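Local coordinates for Non-structural protein 11 (Prrsv 16244b, PDB 5EYI) that is the uridylate-specific endoribonuclease of an arterivirus and probably degrades viral polyuridine RNA, so hindering host sensing of double-stranded RNA, at residues A[9-14]-A[205-210]; A[32-37]-A[46-51]; A[77-82]-A[110-115]; A[144-149]-A[177-182]. The protein carries 1 engineered substitution. All blocks are in the same frame, centred on the assembly; numbering follows the deposited sequence.

Overall arrangement
Contact 1 joins the N-terminal domain to the C-terminal NendoU domain near the middle of the chain, about 7 Å from its centre. Contact 3 bridges the same two parts of the sequence, about 16 Å from contact 1 between centres, and the two share a salt bridge from Lys-10 NZ to Glu-111 OE2 (2.9 Å). Contact 4 lies within the NendoU domain and holds His-146, a predicted active-site residue; it touches contact 1 where Leu-205 packs on Thr-181, and contact 3 where Ile-110 N probably donates to Asp-182. Contact 2 stands apart in the N-terminal domain, its centre about 38 Å from that of contact 4.

Contact 1: residues A[9-14]-A[205-210]; sequences PKVAHN and LDFKEV
A type I' beta turn, Leu-205 to Lys-208, forms the hairpin between strands 198-205 and 208-215 of the NendoU domain and meets helix 9-14 of the N-terminal domain through Asn-14, Val-11 and Lys-10. The single direct hydrogen bond across the contact runs from Asn-14 ND2 to Asp-206 O at 2.9 Å, with an N-H...O angle of 160°. The oxygen lies in the amide plane of Asn-14, whereas the nitrogen stands above the carbonyl plane of Asp-206. Asn-14 CG is turned away from its own carbonyl carbon (chi1 -64°), which carries the amide over the turn; its OD1 meets Lys-208 CE at 3.3 Å, the bent lysine chain crossing at about a right angle. Water 1 adds a second link, donating to Phe-207 O at 2.7 Å and to Asn-14 O over a longer distance.

The two methyls of Val-11 divide the work. CG1 reaches the edge of the Phe-207 ring, 3.9 Å from CD2 and near the ring plane, while CG2 packs 3.6 Å from Asp-206 OD1. Lys-10 runs extended past Asp-206, its CE 3.5 Å from OD2; NZ stays 4.3 Å from that oxygen, too far for a salt bridge, and pairs instead with Glu-111. The buried Asp-206 OD2 is met by Ser-106 and Ser-161 hydroxyls. Around this domain junction, strand 85-93 packs against Val-11 and Phe-207 through Leu-89, and Phe-105 meets the Phe-207 ring with steeply inclined planes.

Contact 2: residues A[32-37]-A[46-51]; sequences ELAPHW and EKWPDR
Pro-35, Trp-48 and Ala-34 carry most of the buried surface, with the Ala-34 methyl set over one face of the Trp-48 indole. Its CB lies 3.4 Å from the centroid of the five-membered ring and 14° off the ring normal, a close CH-pi contact. Trp-48 CG lies beside the backbone N (chi1 -48°), and this brings the indole under the methyl. Pro-35 meets the same ring obliquely: its CD is 3.8 Å from Trp-48 CD1, while its CB rests 3.4 Å from Lys-47 O.

The two segments flank strand 39-41, one leading into it and the other leading out toward strand 51-55, which runs parallel to it in the mixed sheet of the N-terminal domain. Val-39 of the first strand touches both Ala-34 and Trp-48, while Pro-21 and Val-31 add to the surroundings of the indole.

No direct hydrogen bond joins the segments; two waters link their polar atoms. Water 2 lies 2.8 Å from Ala-34 O and takes the N-H of Asp-50 at 3.2 Å. Water 3 lies 2.7 Å from Asp-50 OD2 and within hydrogen-bonding distance of Pro-35 O; Asp-50 OD1 takes the backbone N-H of Lys-94. Within 46-51, Arg-51 NH1 donates to Trp-48 O at 2.9 Å, the oxygen lying close to the guanidinium plane.

Contact 3: residues A[77-82]-A[110-115]; sequences VFLGTP and IEVDCR
Val-112, on the last turn of helix 109-112, wedges its two methyls against Val-77 and Leu-79, where strand 76-78 runs out into a loop. The helix ends in a Schellman motif with Asp-113, at positive phi, as its C-prime residue, so the chain turns back and brings Cys-114 to Leu-79, in the loop after that strand.

From CA, the Val-112 CB points toward segment 77-82 and splits there. CG1, beside the backbone N (chi1 -52°), meets Val-77 CG1 at 3.5 Å and comes nearly as close to Val-77 CB. CG2 takes the position between backbone N and carbonyl carbon and presses on Leu-79 CD1 at 3.4 Å, tighter than usual for two methyl carbons. The other Leu-79 methyl, CD2, lies 4.1 Å from Cys-114 SG. Val-77 CG1 also rests on Glu-111 CB at 4.0 Å, the two side chains crossing at about a right angle; the glutamate's polar partner is Lys-10.

The contact has no hydrogen bond across it and is apolar packing at the surface, joining the antiparallel sheet of strands 6-7, 71-73 and 76-78 to helix 109-112 of the NendoU part. Beyond the helix end, Arg-115 holds Asp-113 side-on: NE and NH2 both donate to OD1, at 2.9 and 3.0 Å, with that oxygen in the guanidinium plane.

Contact 4: residues A[144-149]-A[177-182]; sequences GCHHVT and LCTLTD
Backbone bonds come first: His-147 pairs with Thr-181 in a single beta bridge that lays the loop carrying His-146 beside the end of strand 173-180 in the NendoU domain. Thr-181 N donates to His-146 O at 3.2 Å, and Val-148 N returns a weak bond to Thr-181 O at 3.0 Å. Three CA-H...O contacts supplement them, among them Leu-180 CA to His-146 O. Water 4 donates to His-146 O at 2.6 Å and lies 2.7 Å from Thr-181 OG1, giving this carbonyl two donors.

In the van der Waals packing, Leu-180 CD1 rests by His-147 O and Val-148 CG1 lies 3.6 Å from Asp-182 CB; Val-148 CB and Leu-180 CD2 make an apolar pair at 4.4 Å. Cys-178 SG sits obliquely to the His-146 ring, 4.8 Å from its centroid.

Among polar side chains, His-147 ND1 shares a short, nearly straight hydrogen bond with Thr-149 OG1, and its NE2 bonds to Val-183 O; these two partners fix the imidazole's rotation. His-146 NE2 is hydrogen-bonded to Glu-195 OE2 of the second subunit, which also accepts from Thr-179 N. His-146 is a predicted active-site residue, with His-131 about 6 Å away between side chains; Ala-175 occupies a third such position as an engineered change. The bonds to the His-146 carbonyl are consistent with holding this histidine's backbone in place, while one carboxylate oxygen of the other subunit ties both segments together.

Contact 1: residues A[9-14]-A[205-210]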
loop_
_atom_site.group_PDB
_atom_site.type_symbol
_atom_site.label_atom_id
_atom_site.label_comp_id
_atom_site.label_asym_id
_atom_site.label_seq_id
_atom_site.Cartn_x
_atom_site.Cartn_y
_atom_site.Cartn_z
ATOM N N PRO A 9 20.051 3.630 -18.488
ATOM C CA PRO A 9 21.085 3.642 -17.429
ATOM C C PRO A 9 20.629 3.154 -16.051
ATOM O O PRO A 9 21.326 2.364 -15.416
ATOM C CB PRO A 9 21.534 5.102 -17.396
ATOM C CG PRO A 9 21.329 5.577 -18.799
ATOM C CD PRO A 9 20.127 4.840 -19.332
ATOM N N LYS A 10 19.448 3.593 -15.631
ATOM C CA LYS A 10 18.892 3.238 -14.323
ATOM C C LYS A 10 18.773 1.739 -14.033
ATOM O O LYS A 10 18.937 1.337 -12.884
ATOM C CB LYS A 10 17.536 3.908 -14.119
ATOM C CG LYS A 10 16.446 3.491 -15.100
ATOM C CD LYS A 10 15.316 4.496 -15.095
ATOM C CE LYS A 10 14.310 4.171 -16.178
ATOM N NZ LYS A 10 13.240 5.201 -16.225
ATOM N N VAL A 11 18.488 0.925 -15.056
ATOM C CA VAL A 11 18.374 -0.529 -14.892
ATOM C C VAL A 11 19.709 -1.103 -14.424
ATOM O O VAL A 11 19.760 -1.863 -13.445
ATOM C CB VAL A 11 17.922 -1.229 -16.201
ATOM C CG1 VAL A 11 18.211 -2.720 -16.181
ATOM C CG2 VAL A 11 16.438 -1.000 -16.444
ATOM N N ALA A 12 20.774 -0.754 -15.141
ATOM C CA ALA A 12 22.126 -1.201 -14.785
ATOM C C ALA A 12 22.549 -0.640 -13.428
ATOM O O ALA A 12 23.097 -1.377 -12.618
ATOM C CB ALA A 12 23.134 -0.807 -15.860
ATOM N N HIS A 13 22.280 0.651 -13.181
ATOM C CA HIS A 13 22.637 1.282 -11.904
ATOM C C HIS A 13 22.005 0.526 -10.733
ATOM O O HIS A 13 22.686 0.211 -9.755
ATOM C CB HIS A 13 22.199 2.743 -11.827
ATOM C CG HIS A 13 22.839 3.645 -12.830
ATOM N ND1 HIS A 13 23.986 3.316 -13.519
ATOM C CD2 HIS A 13 22.500 4.887 -13.243
ATOM C CE1 HIS A 13 24.308 4.306 -14.331
ATOM N NE2 HIS A 13 23.430 5.277 -14.173
ATOM N N ASN A 14 20.728 0.181 -10.866
ATOM C CA ASN A 14 20.021 -0.566 -9.820
ATOM C C ASN A 14 20.632 -1.937 -9.521
ATOM O O ASN A 14 20.425 -2.465 -8.436
ATOM C CB ASN A 14 18.530 -0.707 -10.167
ATOM C CG ASN A 14 17.808 0.639 -10.218
ATOM O OD1 ASN A 14 18.257 1.616 -9.636
ATOM N ND2 ASN A 14 16.696 0.691 -10.921
ATOM N N LEU A 205 11.131 -2.835 -9.705
ATOM C CA LEU A 205 10.979 -2.007 -10.895
ATOM C C LEU A 205 12.381 -1.652 -11.349
ATOM O O LEU A 205 13.135 -1.034 -10.587
ATOM C CB LEU A 205 10.185 -0.747 -10.568
ATOM C CG LEU A 205 10.113 0.380 -11.597
ATOM C CD1 LEU A 205 9.735 -0.110 -12.986
ATOM C CD2 LEU A 205 9.108 1.412 -11.121
ATOM N N ASP A 206 12.742 -2.074 -12.566
ATOM C CA ASP A 206 14.116 -1.929 -13.086
ATOM C C ASP A 206 15.150 -2.543 -12.127
ATOM O O ASP A 206 16.227 -1.993 -11.943
ATOM C CB ASP A 206 14.450 -0.442 -13.361
ATOM C CG ASP A 206 13.502 0.208 -14.357
ATOM O OD1 ASP A 206 13.048 -0.485 -15.293
ATOM O OD2 ASP A 206 13.229 1.424 -14.228
ATOM N N PHE A 207 14.798 -3.674 -11.517
ATOM C CA PHE A 207 15.606 -4.343 -10.479
ATOM C C PHE A 207 15.831 -3.558 -9.175
ATOM O O PHE A 207 16.726 -3.888 -8.418
ATOM C CB PHE A 207 16.959 -4.815 -11.041
ATOM C CG PHE A 207 16.837 -5.731 -12.227
ATOM C CD1 PHE A 207 16.449 -7.059 -12.057
ATOM C CD2 PHE A 207 17.123 -5.275 -13.509
ATOM C CE1 PHE A 207 16.347 -7.912 -13.142
ATOM C CE2 PHE A 207 17.019 -6.127 -14.602
ATOM C CZ PHE A 207 16.633 -7.452 -14.415
ATOM N N LYS A 208 15.015 -2.549 -8.899
ATOM C CA LYS A 208 15.094 -1.800 -7.655
ATOM C C LYS A 208 13.912 -2.240 -6.803
ATOM O O LYS A 208 12.782 -2.256 -7.278
ATOM C CB LYS A 208 15.044 -0.303 -7.952
ATOM C CG LYS A 208 14.778 0.622 -6.775
ATOM C CD LYS A 208 16.042 1.044 -6.060
ATOM C CE LYS A 208 16.714 2.213 -6.763
ATOM N NZ LYS A 208 16.022 3.508 -6.503
ATOM N N GLU A 209 14.177 -2.583 -5.547
ATOM C CA GLU A 209 13.118 -2.941 -4.597
ATOM C C GLU A 209 12.235 -1.739 -4.329
ATOM O O GLU A 209 12.715 -0.692 -3.914
ATOM C CB GLU A 209 13.708 -3.443 -3.274
ATOM C CG GLU A 209 14.341 -4.826 -3.357
ATOM C CD GLU A 209 13.336 -5.970 -3.407
ATOM O OE1 GLU A 209 13.800 -7.131 -3.486
ATOM O OE2 GLU A 209 12.095 -5.736 -3.369
ATOM N N VAL A 210 10.947 -1.889 -4.599
ATOM C CA VAL A 210 9.974 -0.821 -4.392
ATOM C C VAL A 210 8.771 -1.402 -3.691
ATOM O O VAL A 210 8.649 -2.625 -3.571
ATOM C CB VAL A 210 9.530 -0.177 -5.729
ATOM C CG1 VAL A 210 10.724 0.439 -6.453
ATOM C CG2 VAL A 210 8.818 -1.181 -6.646
HETATM O O HOH W 1 18.875 -5.154 -7.396
#

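Contact 2: residues A[32-37]-A[46-51]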
loop_
_atom_site.group_PDB
_atom_site.type_symbol
_atom_site.label_atom_id
_atom_site.label_comp_id
_atom_site.label_asym_id
_atom_site.label_seq_id
_atom_site.Cartn_x
_atom_site.Cartn_y
_atom_site.Cartn_z
ATOM N N GLU A 32 41.387 -1.626 -20.223
ATOM C CA GLU A 32 42.411 -2.209 -19.345
ATOM C C GLU A 32 41.993 -2.269 -17.866
ATOM O O GLU A 32 42.528 -3.091 -17.122
ATOM C CB GLU A 32 43.797 -1.526 -19.509
ATOM C CG GLU A 32 43.824 -0.032 -19.851
ATOM C CD GLU A 32 43.627 0.251 -21.344
ATOM O OE1 GLU A 32 42.618 0.906 -21.700
ATOM O OE2 GLU A 32 44.454 -0.208 -22.168
ATOM N N LEU A 33 41.043 -1.421 -17.448
ATOM C CA LEU A 33 40.473 -1.469 -16.084
ATOM C C LEU A 33 39.208 -2.313 -15.943
ATOM O O LEU A 33 38.769 -2.571 -14.827
ATOM C CB LEU A 33 40.205 -0.048 -15.564
ATOM C CG LEU A 33 41.477 0.758 -15.255
ATOM C CD1 LEU A 33 41.165 2.231 -15.014
ATOM C CD2 LEU A 33 42.208 0.157 -14.061
ATOM N N ALA A 34 38.637 -2.773 -17.052
ATOM C CA ALA A 34 37.401 -3.566 -17.013
ATOM C C ALA A 34 37.498 -4.891 -16.250
ATOM O O ALA A 34 36.487 -5.361 -15.735
ATOM C CB ALA A 34 36.874 -3.805 -18.426
ATOM N N PRO A 35 38.706 -5.502 -16.171
ATOM C CA PRO A 35 38.855 -6.668 -15.281
ATOM C C PRO A 35 38.719 -6.372 -13.781
ATOM O O PRO A 35 38.561 -7.305 -12.997
ATOM C CB PRO A 35 40.278 -7.169 -15.589
ATOM C CG PRO A 35 40.539 -6.709 -16.977
ATOM C CD PRO A 35 39.879 -5.362 -17.059
ATOM N N HIS A 36 38.766 -5.100 -13.391
ATOM C CA HIS A 36 38.782 -4.706 -11.983
ATOM C C HIS A 36 37.561 -3.905 -11.519
ATOM O O HIS A 36 37.524 -3.462 -10.373
ATOM C CB HIS A 36 40.071 -3.928 -11.732
ATOM C CG HIS A 36 41.292 -4.663 -12.194
ATOM N ND1 HIS A 36 42.076 -4.226 -13.242
ATOM C CD2 HIS A 36 41.824 -5.841 -11.793
ATOM C CE1 HIS A 36 43.063 -5.082 -13.437
ATOM N NE2 HIS A 36 42.929 -6.074 -12.576
ATOM N N TRP A 37 36.561 -3.749 -12.394
ATOM C CA TRP A 37 35.329 -3.010 -12.084
ATOM C C TRP A 37 34.114 -3.796 -12.544
ATOM O O TRP A 37 34.194 -4.510 -13.534
ATOM C CB TRP A 37 35.352 -1.659 -12.795
ATOM C CG TRP A 37 36.279 -0.711 -12.159
ATOM C CD1 TRP A 37 37.586 -0.514 -12.464
ATOM C CD2 TRP A 37 35.980 0.163 -11.070
ATOM N NE1 TRP A 37 38.125 0.435 -11.644
ATOM C CE2 TRP A 37 37.161 0.871 -10.773
ATOM C CE3 TRP A 37 34.823 0.417 -10.313
ATOM C CZ2 TRP A 37 37.230 1.814 -9.753
ATOM C CZ3 TRP A 37 34.885 1.364 -9.306
ATOM C CH2 TRP A 37 36.084 2.055 -9.034
ATOM N N GLU A 46 35.082 -12.860 -20.865
ATOM C CA GLU A 46 35.459 -13.608 -19.659
ATOM C C GLU A 46 36.633 -13.006 -18.876
ATOM O O GLU A 46 36.833 -13.351 -17.724
ATOM C CB GLU A 46 35.741 -15.072 -20.007
ATOM C CG GLU A 46 34.464 -15.848 -20.298
ATOM C CD GLU A 46 34.706 -17.148 -21.043
ATOM O OE1 GLU A 46 35.165 -17.094 -22.206
ATOM O OE2 GLU A 46 34.414 -18.219 -20.472
ATOM N N LYS A 47 37.387 -12.097 -19.488
ATOM C CA LYS A 47 38.384 -11.321 -18.749
ATOM C C LYS A 47 37.770 -10.317 -17.757
ATOM O O LYS A 47 38.492 -9.786 -16.917
ATOM C CB LYS A 47 39.335 -10.592 -19.706
ATOM C CG LYS A 47 40.154 -11.535 -20.570
ATOM C CD LYS A 47 41.191 -10.807 -21.413
ATOM C CE LYS A 47 40.561 -10.030 -22.557
ATOM N NZ LYS A 47 41.501 -9.922 -23.709
ATOM N N TRP A 48 36.466 -10.043 -17.865
ATOM C CA TRP A 48 35.762 -9.136 -16.952
ATOM C C TRP A 48 34.828 -9.942 -16.049
ATOM O O TRP A 48 33.661 -10.127 -16.381
ATOM C CB TRP A 48 34.979 -8.081 -17.750
ATOM C CG TRP A 48 35.789 -7.423 -18.836
ATOM C CD1 TRP A 48 37.152 -7.258 -18.875
ATOM C CD2 TRP A 48 35.284 -6.839 -20.038
ATOM N NE1 TRP A 48 37.519 -6.625 -20.033
ATOM C CE2 TRP A 48 36.394 -6.355 -20.767
ATOM C CE3 TRP A 48 33.999 -6.684 -20.577
ATOM C CZ2 TRP A 48 36.257 -5.715 -22.000
ATOM C CZ3 TRP A 48 33.866 -6.048 -21.813
ATOM C CH2 TRP A 48 34.989 -5.575 -22.507
ATOM N N PRO A 49 35.336 -10.417 -14.892
ATOM C CA PRO A 49 34.561 -11.381 -14.101
ATOM C C PRO A 49 33.284 -10.847 -13.475
ATOM O O PRO A 49 32.379 -11.629 -13.212
ATOM C CB PRO A 49 35.550 -11.833 -13.017
ATOM C CG PRO A 49 36.515 -10.710 -12.892
ATOM C CD PRO A 49 36.633 -10.106 -14.259
ATOM N N ASP A 50 33.215 -9.547 -13.210
ATOM C CA ASP A 50 31.980 -8.924 -12.738
ATOM C C ASP A 50 31.456 -8.088 -13.889
ATOM O O ASP A 50 32.006 -7.039 -14.214
ATOM C CB ASP A 50 32.243 -8.102 -11.482
ATOM C CG ASP A 50 32.897 -8.931 -10.392
ATOM O OD1 ASP A 50 32.209 -9.785 -9.804
ATOM O OD2 ASP A 50 34.111 -8.763 -10.147
ATOM N N ARG A 51 30.429 -8.596 -14.556
ATOM C CA ARG A 51 29.915 -7.945 -15.742
ATOM C C ARG A 51 28.438 -8.196 -15.921
ATOM O O ARG A 51 27.928 -9.254 -15.559
ATOM C CB ARG A 51 30.694 -8.388 -16.990
ATOM C CG ARG A 51 30.616 -9.873 -17.294
ATOM C CD ARG A 51 31.374 -10.232 -18.567
ATOM N NE ARG A 51 31.149 -11.628 -18.934
ATOM C CZ ARG A 51 31.666 -12.692 -18.318
ATOM N NH1 ARG A 51 32.475 -12.567 -17.265
ATOM N NH2 ARG A 51 31.369 -13.910 -18.767
HETATM O O HOH W 2 34.950 -7.129 -14.249
HETATM O O HOH W 3 35.888 -7.330 -11.548
#

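Contact 3: residues A[77-82]-A[110-115]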
loop_
_atom_site.group_PDB
_atom_site.type_symbol
_atom_site.label_atom_id
_atom_site.label_comp_id
_atom_site.label_asym_id
_atom_site.label_seq_id
_atom_site.Cartn_x
_atom_site.Cartn_y
_atom_site.Cartn_z
ATOM N N VAL A 77 17.373 6.355 -27.661
ATOM C CA VAL A 77 16.496 5.664 -26.736
ATOM C C VAL A 77 15.241 5.261 -27.497
ATOM O O VAL A 77 14.681 6.063 -28.254
ATOM C CB VAL A 77 16.091 6.588 -25.566
ATOM C CG1 VAL A 77 15.154 5.875 -24.604
ATOM C CG2 VAL A 77 17.323 7.092 -24.827
ATOM N N PHE A 78 14.792 4.032 -27.275
ATOM C CA PHE A 78 13.567 3.529 -27.882
ATOM C C PHE A 78 12.605 3.063 -26.805
ATOM O O PHE A 78 13.017 2.556 -25.749
ATOM C CB PHE A 78 13.885 2.393 -28.853
ATOM C CG PHE A 78 14.794 2.811 -29.969
ATOM C CD1 PHE A 78 16.174 2.753 -29.817
ATOM C CD2 PHE A 78 14.269 3.324 -31.152
ATOM C CE1 PHE A 78 17.020 3.167 -30.838
ATOM C CE2 PHE A 78 15.110 3.746 -32.181
ATOM C CZ PHE A 78 16.490 3.666 -32.025
ATOM N N LEU A 79 11.322 3.251 -27.089
ATOM C CA LEU A 79 10.244 2.738 -26.252
ATOM C C LEU A 79 10.214 1.217 -26.278
ATOM O O LEU A 79 10.471 0.605 -27.308
ATOM C CB LEU A 79 8.886 3.274 -26.730
ATOM C CG LEU A 79 8.348 4.600 -26.168
ATOM C CD1 LEU A 79 9.416 5.522 -25.607
ATOM C CD2 LEU A 79 7.503 5.328 -27.196
ATOM N N GLY A 80 9.890 0.622 -25.136
ATOM C CA GLY A 80 9.595 -0.787 -25.070
ATOM C C GLY A 80 8.237 -1.063 -25.704
ATOM O O GLY A 80 7.348 -0.198 -25.710
ATOM N N THR A 81 8.100 -2.264 -26.252
ATOM C CA THR A 81 6.841 -2.744 -26.796
ATOM C C THR A 81 6.346 -3.836 -25.863
ATOM O O THR A 81 7.059 -4.811 -25.656
ATOM C CB THR A 81 7.039 -3.324 -28.205
ATOM O OG1 THR A 81 7.626 -2.329 -29.036
ATOM C CG2 THR A 81 5.700 -3.768 -28.828
ATOM N N PRO A 82 5.129 -3.687 -25.299
ATOM C CA PRO A 82 4.575 -4.715 -24.412
ATOM C C PRO A 82 4.673 -6.126 -25.009
ATOM O O PRO A 82 4.354 -6.315 -26.183
ATOM C CB PRO A 82 3.106 -4.318 -24.297
ATOM C CG PRO A 82 3.075 -2.856 -24.561
ATOM C CD PRO A 82 4.166 -2.593 -25.545
ATOM N N ILE A 110 9.795 8.243 -20.157
ATOM C CA ILE A 110 10.408 9.372 -19.454
ATOM C C ILE A 110 11.646 9.892 -20.217
ATOM O O ILE A 110 11.769 11.087 -20.444
ATOM C CB ILE A 110 10.732 9.016 -17.982
ATOM C CG1 ILE A 110 9.431 8.942 -17.174
ATOM C CG2 ILE A 110 11.657 10.047 -17.346
ATOM C CD1 ILE A 110 9.549 8.134 -15.900
ATOM N N GLU A 111 12.521 8.992 -20.659
ATOM C CA GLU A 111 13.786 9.405 -21.271
ATOM C C GLU A 111 13.567 10.110 -22.607
ATOM O O GLU A 111 14.253 11.086 -22.888
ATOM C CB GLU A 111 14.767 8.240 -21.421
ATOM C CG GLU A 111 15.431 7.798 -20.114
ATOM C CD GLU A 111 14.524 6.956 -19.222
ATOM O OE1 GLU A 111 13.374 6.647 -19.622
ATOM O OE2 GLU A 111 14.963 6.610 -18.107
ATOM N N VAL A 112 12.613 9.645 -23.413
ATOM C CA VAL A 112 12.296 10.327 -24.686
ATOM C C VAL A 112 11.223 11.400 -24.564
ATOM O O VAL A 112 10.968 12.090 -25.536
ATOM C CB VAL A 112 11.930 9.351 -25.832
ATOM C CG1 VAL A 112 13.000 8.292 -25.975
ATOM C CG2 VAL A 112 10.571 8.706 -25.638
ATOM N N ASP A 113 10.614 11.535 -23.384
ATOM C CA ASP A 113 9.517 12.472 -23.122
ATOM C C ASP A 113 8.261 12.181 -23.948
ATOM O O ASP A 113 7.555 13.099 -24.375
ATOM C CB ASP A 113 9.970 13.936 -23.302
ATOM C CG ASP A 113 9.085 14.923 -22.552
ATOM O OD1 ASP A 113 8.530 14.575 -21.491
ATOM O OD2 ASP A 113 8.942 16.058 -23.030
ATOM N N CYS A 114 7.980 10.900 -24.163
ATOM C CA CYS A 114 6.726 10.497 -24.774
ATOM C C CYS A 114 5.705 10.272 -23.673
ATOM O O CYS A 114 5.890 9.395 -22.831
ATOM C CB CYS A 114 6.891 9.219 -25.579
ATOM S SG CYS A 114 5.336 8.687 -26.331
ATOM N N ARG A 115 4.624 11.050 -23.686
ATOM C CA ARG A 115 3.597 10.972 -22.642
ATOM C C ARG A 115 2.290 10.356 -23.130
ATOM O O ARG A 115 1.227 10.631 -22.584
ATOM C CB ARG A 115 3.375 12.357 -22.061
ATOM C CG ARG A 115 4.697 13.001 -21.692
ATOM C CD ARG A 115 4.530 14.165 -20.766
ATOM N NE ARG A 115 5.824 14.730 -20.422
ATOM C CZ ARG A 115 6.029 15.611 -19.450
ATOM N NH1 ARG A 115 5.022 16.044 -18.685
ATOM N NH2 ARG A 115 7.258 16.064 -19.235
#

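Contact 4: residues A[144-149]-A[177-182]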
loop_
_atom_site.group_PDB
_atom_site.type_symbol
_atom_site.label_atom_id
_atom_site.label_comp_id
_atom_site.label_asym_id
_atom_site.label_seq_id
_atom_site.Cartn_x
_atom_site.Cartn_y
_atom_site.Cartn_z
ATOM N N GLY A 144 -3.296 12.120 -7.297
ATOM C CA GLY A 144 -3.160 10.999 -8.208
ATOM C C GLY A 144 -2.583 11.210 -9.605
ATOM O O GLY A 144 -3.152 10.762 -10.598
ATOM N N CYS A 145 -1.429 11.834 -9.689
ATOM C CA CYS A 145 -0.757 11.999 -10.969
ATOM C C CYS A 145 0.486 11.145 -10.967
ATOM O O CYS A 145 1.601 11.657 -11.014
ATOM C CB CYS A 145 -0.416 13.466 -11.161
ATOM S SG CYS A 145 -1.909 14.444 -11.239
ATOM N N HIS A 146 0.290 9.834 -10.905
ATOM C CA HIS A 146 1.399 8.915 -10.667
ATOM C C HIS A 146 1.935 8.218 -11.917
ATOM O O HIS A 146 2.735 7.296 -11.809
ATOM C CB HIS A 146 1.001 7.911 -9.597
ATOM C CG HIS A 146 0.736 8.535 -8.260
ATOM N ND1 HIS A 146 -0.523 8.592 -7.710
ATOM C CD2 HIS A 146 1.560 9.122 -7.362
ATOM C CE1 HIS A 146 -0.463 9.180 -6.530
ATOM N NE2 HIS A 146 0.790 9.516 -6.296
ATOM N N HIS A 147 1.543 8.683 -13.100
ATOM C CA HIS A 147 2.006 8.079 -14.336
ATOM C C HIS A 147 2.475 9.138 -15.325
ATOM O O HIS A 147 2.039 10.285 -15.279
ATOM C CB HIS A 147 0.913 7.207 -14.959
ATOM C CG HIS A 147 1.440 6.177 -15.905
ATOM N ND1 HIS A 147 1.148 6.179 -17.250
ATOM C CD2 HIS A 147 2.270 5.129 -15.704
ATOM C CE1 HIS A 147 1.763 5.169 -17.839
ATOM N NE2 HIS A 147 2.455 4.515 -16.923
ATOM N N VAL A 148 3.367 8.724 -16.219
ATOM C CA VAL A 148 3.918 9.590 -17.250
ATOM C C VAL A 148 2.841 10.134 -18.199
ATOM O O VAL A 148 3.055 11.149 -18.857
ATOM C CB VAL A 148 5.008 8.849 -18.062
ATOM C CG1 VAL A 148 4.387 7.805 -18.985
ATOM C CG2 VAL A 148 5.878 9.836 -18.835
ATOM N N THR A 149 1.708 9.443 -18.262
ATOM C CA THR A 149 0.542 9.862 -19.031
ATOM C C THR A 149 -0.447 10.751 -18.238
ATOM O O THR A 149 -1.445 11.213 -18.806
ATOM C CB THR A 149 -0.215 8.620 -19.566
ATOM O OG1 THR A 149 -0.658 7.797 -18.476
ATOM C CG2 THR A 149 0.686 7.790 -20.481
ATOM N N LEU A 177 4.984 17.117 -3.831
ATOM C CA LEU A 177 5.755 15.909 -4.068
ATOM C C LEU A 177 4.821 14.762 -4.390
ATOM O O LEU A 177 3.918 14.460 -3.623
ATOM C CB LEU A 177 6.611 15.568 -2.844
ATOM C CG LEU A 177 7.682 16.586 -2.429
ATOM C CD1 LEU A 177 8.291 16.228 -1.076
ATOM C CD2 LEU A 177 8.782 16.707 -3.478
ATOM N N CYS A 178 5.036 14.139 -5.544
ATOM C CA CYS A 178 4.291 12.954 -5.909
ATOM C C CYS A 178 5.147 12.045 -6.802
ATOM O O CYS A 178 5.929 12.517 -7.627
ATOM C CB CYS A 178 2.934 13.354 -6.509
ATOM S SG CYS A 178 2.668 13.075 -8.260
ATOM N N THR A 179 5.025 10.737 -6.578
ATOM C CA THR A 179 5.860 9.755 -7.246
ATOM C C THR A 179 5.251 9.395 -8.578
ATOM O O THR A 179 4.037 9.390 -8.734
ATOM C CB THR A 179 6.040 8.471 -6.421
ATOM O OG1 THR A 179 4.765 7.928 -6.079
ATOM C CG2 THR A 179 6.837 8.749 -5.158
ATOM N N LEU A 180 6.106 9.059 -9.528
ATOM C CA LEU A 180 5.676 8.839 -10.893
ATOM C C LEU A 180 6.535 7.768 -11.537
ATOM O O LEU A 180 7.740 7.718 -11.288
ATOM C CB LEU A 180 5.807 10.162 -11.642
ATOM C CG LEU A 180 5.438 10.250 -13.117
ATOM C CD1 LEU A 180 4.939 11.666 -13.402
ATOM C CD2 LEU A 180 6.597 9.869 -14.033
ATOM N N THR A 181 5.912 6.913 -12.349
ATOM C CA THR A 181 6.638 5.960 -13.195
ATOM C C THR A 181 6.087 6.017 -14.611
ATOM O O THR A 181 5.075 6.668 -14.855
ATOM C CB THR A 181 6.524 4.509 -12.680
ATOM O OG1 THR A 181 5.215 3.990 -12.942
ATOM C CG2 THR A 181 6.802 4.440 -11.193
ATOM N N ASP A 182 6.774 5.341 -15.532
ATOM C CA ASP A 182 6.246 5.107 -16.878
ATOM C C ASP A 182 6.035 3.622 -17.196
ATOM O O ASP A 182 6.068 3.220 -18.366
ATOM C CB ASP A 182 7.124 5.784 -17.931
ATOM C CG ASP A 182 8.491 5.157 -18.072
ATOM O OD1 ASP A 182 8.752 4.083 -17.479
ATOM O OD2 ASP A 182 9.304 5.750 -18.806
HETATM O O HOH W 4 3.443 4.846 -11.122
#